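Local structure of uncharacterized protein (Bacteroides vulgatus, 4Q88) at residues G211-L223 with Y236-A248. The protein is of unknown function but belongs to glycoside hydrolase family 88 and probably acts as a hydrolase. Numbering follows the deposited sequence.
Sequences GDGWAFAAFAKVL and YITRFQTMAKSIA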
loop_
_atom_site.group_PDB
_atom_site.type_symbol
_atom_site.label_atom_id
_atom_site.label_comp_id
_atom_site.label_asym_id
_atom_site.label_seq_id
_atom_site.Cartn_x
_atom_site.Cartn_y
_atom_site.Cartn_z
ATOM N N GLY A 211 7.953 -2.798 3.482
ATOM C CA GLY A 211 8.132 -1.326 3.634
ATOM C C GLY A 211 8.299 -0.636 2.271
ATOM O O GLY A 211 7.622 0.362 1.937
ATOM N N ASP A 212 9.245 -1.116 1.489
ATOM C CA ASP A 212 9.460 -0.600 0.164
ATOM C C ASP A 212 8.317 -0.902 -0.783
ATOM O O ASP A 212 8.016 -0.045 -1.678
ATOM C CB ASP A 212 10.802 -0.995 -0.414
ATOM C CG ASP A 212 11.914 -0.180 0.161
ATOM O OD1 ASP A 212 12.060 0.947 -0.299
ATOM O OD2 ASP A 212 12.539 -0.605 1.191
ATOM N N GLY A 213 7.628 -2.011 -0.576
ATOM C CA GLY A 213 6.369 -2.269 -1.316
ATOM C C GLY A 213 5.335 -1.189 -1.070
ATOM O O GLY A 213 4.711 -0.680 -2.008
ATOM N N TRP A 214 5.128 -0.855 0.209
ATOM C CA TRP A 214 4.175 0.213 0.530
ATOM C C TRP A 214 4.554 1.501 -0.234
ATOM O O TRP A 214 3.705 2.145 -0.892
ATOM C CB TRP A 214 4.158 0.507 2.037
ATOM C CG TRP A 214 3.557 -0.522 2.937
ATOM C CD1 TRP A 214 4.121 -0.994 4.092
ATOM C CD2 TRP A 214 2.276 -1.179 2.834
ATOM N NE1 TRP A 214 3.278 -1.851 4.695
ATOM C CE2 TRP A 214 2.170 -2.037 3.923
ATOM C CE3 TRP A 214 1.235 -1.153 1.913
ATOM C CZ2 TRP A 214 1.067 -2.835 4.131
ATOM C CZ3 TRP A 214 0.142 -1.979 2.127
ATOM C CH2 TRP A 214 0.067 -2.781 3.230
ATOM N N ALA A 215 5.842 1.866 -0.205
ATOM C CA ALA A 215 6.283 3.091 -0.814
ATOM C C ALA A 215 6.086 3.090 -2.331
ATOM O O ALA A 215 5.549 4.060 -2.908
ATOM C CB ALA A 215 7.769 3.379 -0.479
ATOM N N PHE A 216 6.489 1.997 -2.978
ATOM C CA PHE A 216 6.415 1.881 -4.439
ATOM C C PHE A 216 4.945 1.877 -4.916
ATOM O O PHE A 216 4.613 2.613 -5.881
ATOM C CB PHE A 216 7.115 0.604 -4.866
ATOM C CG PHE A 216 7.319 0.440 -6.331
ATOM C CD1 PHE A 216 8.057 1.326 -7.066
ATOM C CD2 PHE A 216 6.902 -0.748 -6.954
ATOM C CE1 PHE A 216 8.262 1.143 -8.420
ATOM C CE2 PHE A 216 7.165 -0.958 -8.294
ATOM C CZ PHE A 216 7.854 -0.035 -9.033
ATOM N N ALA A 217 4.096 1.086 -4.280
ATOM C CA ALA A 217 2.631 1.119 -4.619
ATOM C C ALA A 217 2.009 2.501 -4.320
ATOM O O ALA A 217 1.147 2.945 -5.061
ATOM C CB ALA A 217 1.883 0.068 -3.856
ATOM N N ALA A 218 2.456 3.129 -3.239
ATOM C CA ALA A 218 2.033 4.493 -2.930
ATOM C C ALA A 218 2.300 5.461 -4.039
ATOM O O ALA A 218 1.419 6.297 -4.393
ATOM C CB ALA A 218 2.619 4.969 -1.607
ATOM N N PHE A 219 3.511 5.453 -4.588
ATOM C CA PHE A 219 3.818 6.396 -5.655
ATOM C C PHE A 219 2.981 6.125 -6.871
ATOM O O PHE A 219 2.536 7.065 -7.555
ATOM C CB PHE A 219 5.311 6.354 -6.023
ATOM C CG PHE A 219 6.156 7.152 -5.089
ATOM C CD1 PHE A 219 6.097 8.519 -5.116
ATOM C CD2 PHE A 219 6.964 6.561 -4.155
ATOM C CE1 PHE A 219 6.871 9.299 -4.275
ATOM C CE2 PHE A 219 7.687 7.320 -3.250
ATOM C CZ PHE A 219 7.644 8.709 -3.314
ATOM N N ALA A 220 2.713 4.847 -7.168
ATOM C CA ALA A 220 1.768 4.562 -8.264
ATOM C C ALA A 220 0.386 5.148 -8.022
ATOM O O ALA A 220 -0.224 5.817 -8.926
ATOM C CB ALA A 220 1.644 3.062 -8.488
ATOM N N LYS A 221 -0.125 4.973 -6.812
ATOM C CA LYS A 221 -1.425 5.539 -6.474
ATOM C C LYS A 221 -1.444 7.083 -6.503
ATOM O O LYS A 221 -2.453 7.700 -6.897
ATOM C CB LYS A 221 -1.934 5.021 -5.154
ATOM C CG LYS A 221 -2.359 3.546 -5.237
ATOM C CD LYS A 221 -2.571 2.918 -3.913
ATOM C CE LYS A 221 -3.887 3.187 -3.275
ATOM N NZ LYS A 221 -5.089 2.705 -4.034
ATOM N N VAL A 222 -0.355 7.695 -6.068
ATOM C CA VAL A 222 -0.228 9.138 -6.168
ATOM C C VAL A 222 -0.305 9.564 -7.647
ATOM O O VAL A 222 -1.137 10.441 -8.008
ATOM C CB VAL A 222 1.068 9.650 -5.530
ATOM C CG1 VAL A 222 1.394 11.062 -6.019
ATOM C CG2 VAL A 222 0.980 9.653 -4.023
ATOM N N LEU A 223 0.511 8.929 -8.498
ATOM C CA LEU A 223 0.581 9.288 -9.897
ATOM C C LEU A 223 -0.730 8.979 -10.652
ATOM O O LEU A 223 -1.082 9.695 -11.604
ATOM C CB LEU A 223 1.796 8.627 -10.566
ATOM C CG LEU A 223 3.121 9.216 -10.073
ATOM C CD1 LEU A 223 4.276 8.324 -10.444
ATOM C CD2 LEU A 223 3.307 10.654 -10.606
ATOM N N TYR A 236 8.004 12.917 -8.398
ATOM C CA TYR A 236 7.416 11.620 -8.067
ATOM C C TYR A 236 7.695 10.586 -9.149
ATOM O O TYR A 236 8.001 9.424 -8.866
ATOM C CB TYR A 236 5.909 11.749 -7.787
ATOM C CG TYR A 236 5.544 12.813 -6.740
ATOM C CD1 TYR A 236 6.339 13.062 -5.606
ATOM C CD2 TYR A 236 4.386 13.588 -6.906
ATOM C CE1 TYR A 236 5.985 14.033 -4.661
ATOM C CE2 TYR A 236 3.994 14.519 -5.965
ATOM C CZ TYR A 236 4.800 14.777 -4.854
ATOM O OH TYR A 236 4.378 15.759 -3.984
ATOM N N ILE A 237 7.558 10.969 -10.402
ATOM C CA ILE A 237 7.895 10.065 -11.503
ATOM C C ILE A 237 9.350 9.585 -11.426
ATOM O O ILE A 237 9.639 8.389 -11.588
ATOM C CB ILE A 237 7.606 10.709 -12.886
ATOM C CG1 ILE A 237 6.116 10.828 -13.037
ATOM C CG2 ILE A 237 8.180 9.865 -14.013
ATOM C CD1 ILE A 237 5.674 11.699 -14.208
ATOM N N THR A 238 10.268 10.498 -11.142
ATOM C CA THR A 238 11.661 10.149 -11.052
ATOM C C THR A 238 11.902 9.181 -9.889
ATOM O O THR A 238 12.613 8.195 -10.081
ATOM C CB THR A 238 12.526 11.388 -10.845
ATOM O OG1 THR A 238 12.500 12.153 -12.046
ATOM C CG2 THR A 238 13.932 11.000 -10.555
ATOM N N ARG A 239 11.231 9.418 -8.774
ATOM C CA ARG A 239 11.380 8.526 -7.632
ATOM C C ARG A 239 10.818 7.150 -7.990
ATOM O O ARG A 239 11.463 6.122 -7.703
ATOM C CB ARG A 239 10.746 9.100 -6.380
ATOM C CG ARG A 239 10.801 8.190 -5.165
ATOM C CD ARG A 239 12.199 7.871 -4.704
ATOM N NE ARG A 239 13.057 9.049 -4.664
ATOM C CZ ARG A 239 13.038 9.987 -3.726
ATOM N NH1 ARG A 239 12.282 9.861 -2.656
ATOM N NH2 ARG A 239 13.871 11.011 -3.815
ATOM N N PHE A 240 9.629 7.118 -8.585
ATOM C CA PHE A 240 9.026 5.844 -8.995
ATOM C C PHE A 240 9.903 5.050 -9.964
ATOM O O PHE A 240 10.083 3.837 -9.814
ATOM C CB PHE A 240 7.658 6.143 -9.610
ATOM C CG PHE A 240 6.931 4.936 -10.083
ATOM C CD1 PHE A 240 6.319 4.069 -9.180
ATOM C CD2 PHE A 240 6.747 4.734 -11.428
ATOM C CE1 PHE A 240 5.574 2.974 -9.614
ATOM C CE2 PHE A 240 6.018 3.619 -11.871
ATOM C CZ PHE A 240 5.446 2.745 -10.960
ATOM N N GLN A 241 10.426 5.719 -10.983
ATOM C CA GLN A 241 11.266 5.055 -11.961
ATOM C C GLN A 241 12.574 4.535 -11.359
ATOM O O GLN A 241 13.042 3.446 -11.721
ATOM C CB GLN A 241 11.547 5.974 -13.130
ATOM C CG GLN A 241 10.296 6.215 -13.958
ATOM C CD GLN A 241 10.510 7.300 -15.006
ATOM O OE1 GLN A 241 11.327 8.265 -14.804
ATOM N NE2 GLN A 241 9.749 7.213 -16.092
ATOM N N THR A 242 13.177 5.329 -10.475
ATOM C CA THR A 242 14.411 4.877 -9.796
ATOM C C THR A 242 14.178 3.714 -8.879
ATOM O O THR A 242 14.968 2.760 -8.847
ATOM C CB THR A 242 14.973 6.033 -8.999
ATOM O OG1 THR A 242 15.226 7.143 -9.870
ATOM C CG2 THR A 242 16.247 5.638 -8.303
HETATM N N MSE A 243 13.081 3.746 -8.101
HETATM C CA MSE A 243 12.763 2.613 -7.270
HETATM C C MSE A 243 12.495 1.386 -8.093
HETATM O O MSE A 243 12.899 0.282 -7.742
HETATM C CB MSE A 243 11.508 2.855 -6.388
HETATM C CG MSE A 243 11.683 3.974 -5.385
HETATM SE SE MSE A 243 10.140 3.935 -4.159
HETATM C CE MSE A 243 10.531 2.245 -3.217
ATOM N N ALA A 244 11.838 1.549 -9.238
ATOM C CA ALA A 244 11.550 0.398 -10.094
ATOM C C ALA A 244 12.837 -0.337 -10.490
ATOM O O ALA A 244 12.908 -1.589 -10.450
ATOM C CB ALA A 244 10.795 0.831 -11.374
ATOM N N LYS A 245 13.832 0.431 -10.855
ATOM C CA LYS A 245 15.088 -0.134 -11.260
ATOM C C LYS A 245 15.778 -0.860 -10.031
ATOM O O LYS A 245 16.321 -1.998 -10.180
ATOM C CB LYS A 245 15.983 0.942 -11.808
ATOM C CG LYS A 245 17.241 0.385 -12.425
ATOM C CD LYS A 245 17.976 1.411 -13.269
ATOM C CE LYS A 245 19.158 0.743 -13.964
ATOM N NZ LYS A 245 20.033 1.762 -14.615
ATOM N N SER A 246 15.806 -0.197 -8.873
ATOM C CA SER A 246 16.446 -0.802 -7.691
ATOM C C SER A 246 15.723 -2.060 -7.211
ATOM O O SER A 246 16.353 -3.090 -6.761
ATOM C CB SER A 246 16.537 0.236 -6.604
ATOM O OG SER A 246 17.306 1.325 -7.064
ATOM N N ILE A 247 14.407 -1.989 -7.253
ATOM C CA ILE A 247 13.588 -3.144 -6.854
ATOM C C ILE A 247 13.825 -4.296 -7.856
ATOM O O ILE A 247 14.010 -5.460 -7.472
ATOM C CB ILE A 247 12.115 -2.768 -6.736
ATOM C CG1 ILE A 247 11.885 -1.768 -5.599
ATOM C CG2 ILE A 247 11.270 -4.012 -6.608
ATOM C CD1 ILE A 247 10.546 -1.048 -5.714
ATOM N N ALA A 248 13.754 -4.005 -9.151
ATOM C CA ALA A 248 13.963 -5.059 -10.133
ATOM C C ALA A 248 15.281 -5.847 -9.926
ATOM O O ALA A 248 15.325 -7.105 -9.992
ATOM C CB ALA A 248 13.873 -4.497 -11.542
#
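Phe216 reaches from helix 211-223 into a hole on helix 236-248 formed by Phe240, Met243, Ala244 and Ile247, a knobs-into-holes fit between consecutive helices that run roughly antiparallel, at 142°, with axes approaching to 9.7 Å. Having CG anti to the backbone N (chi1 -171°) sends the ring out between the helices. Ile247 CD1 sits over one face of the ring, 3.6 Å from Phe216 CG, in a CH-pi contact, and also touches Phe216 CB. Phe216 CD1 passes Met243 CB at 3.8 Å. Phe216 CE1 meets Phe240 CE1 at 3.5 Å over the opposite face; the planes, 15° apart, are slid so far that the rings barely overlap. At the tip, Phe216 CZ touches Ala244 CB at 3.9 Å. Cutting Phe216 back to an alanine would probably leave a gap between Ile247 and Phe240, taking a CH-pi face from one and the offset ring from the other. Phe219 is the next knob, with Arg239 CG over one ring face and Met243 SE 4.1 Å from Phe219 CD2, an oblique Met-aromatic contact. With no hydrogen bond across it, this helix pair of a probable (alpha/alpha)6 barrel rests on buried apolar surface and close-fitting rings, while the Arg239 guanidinium salt-bridges Asp176.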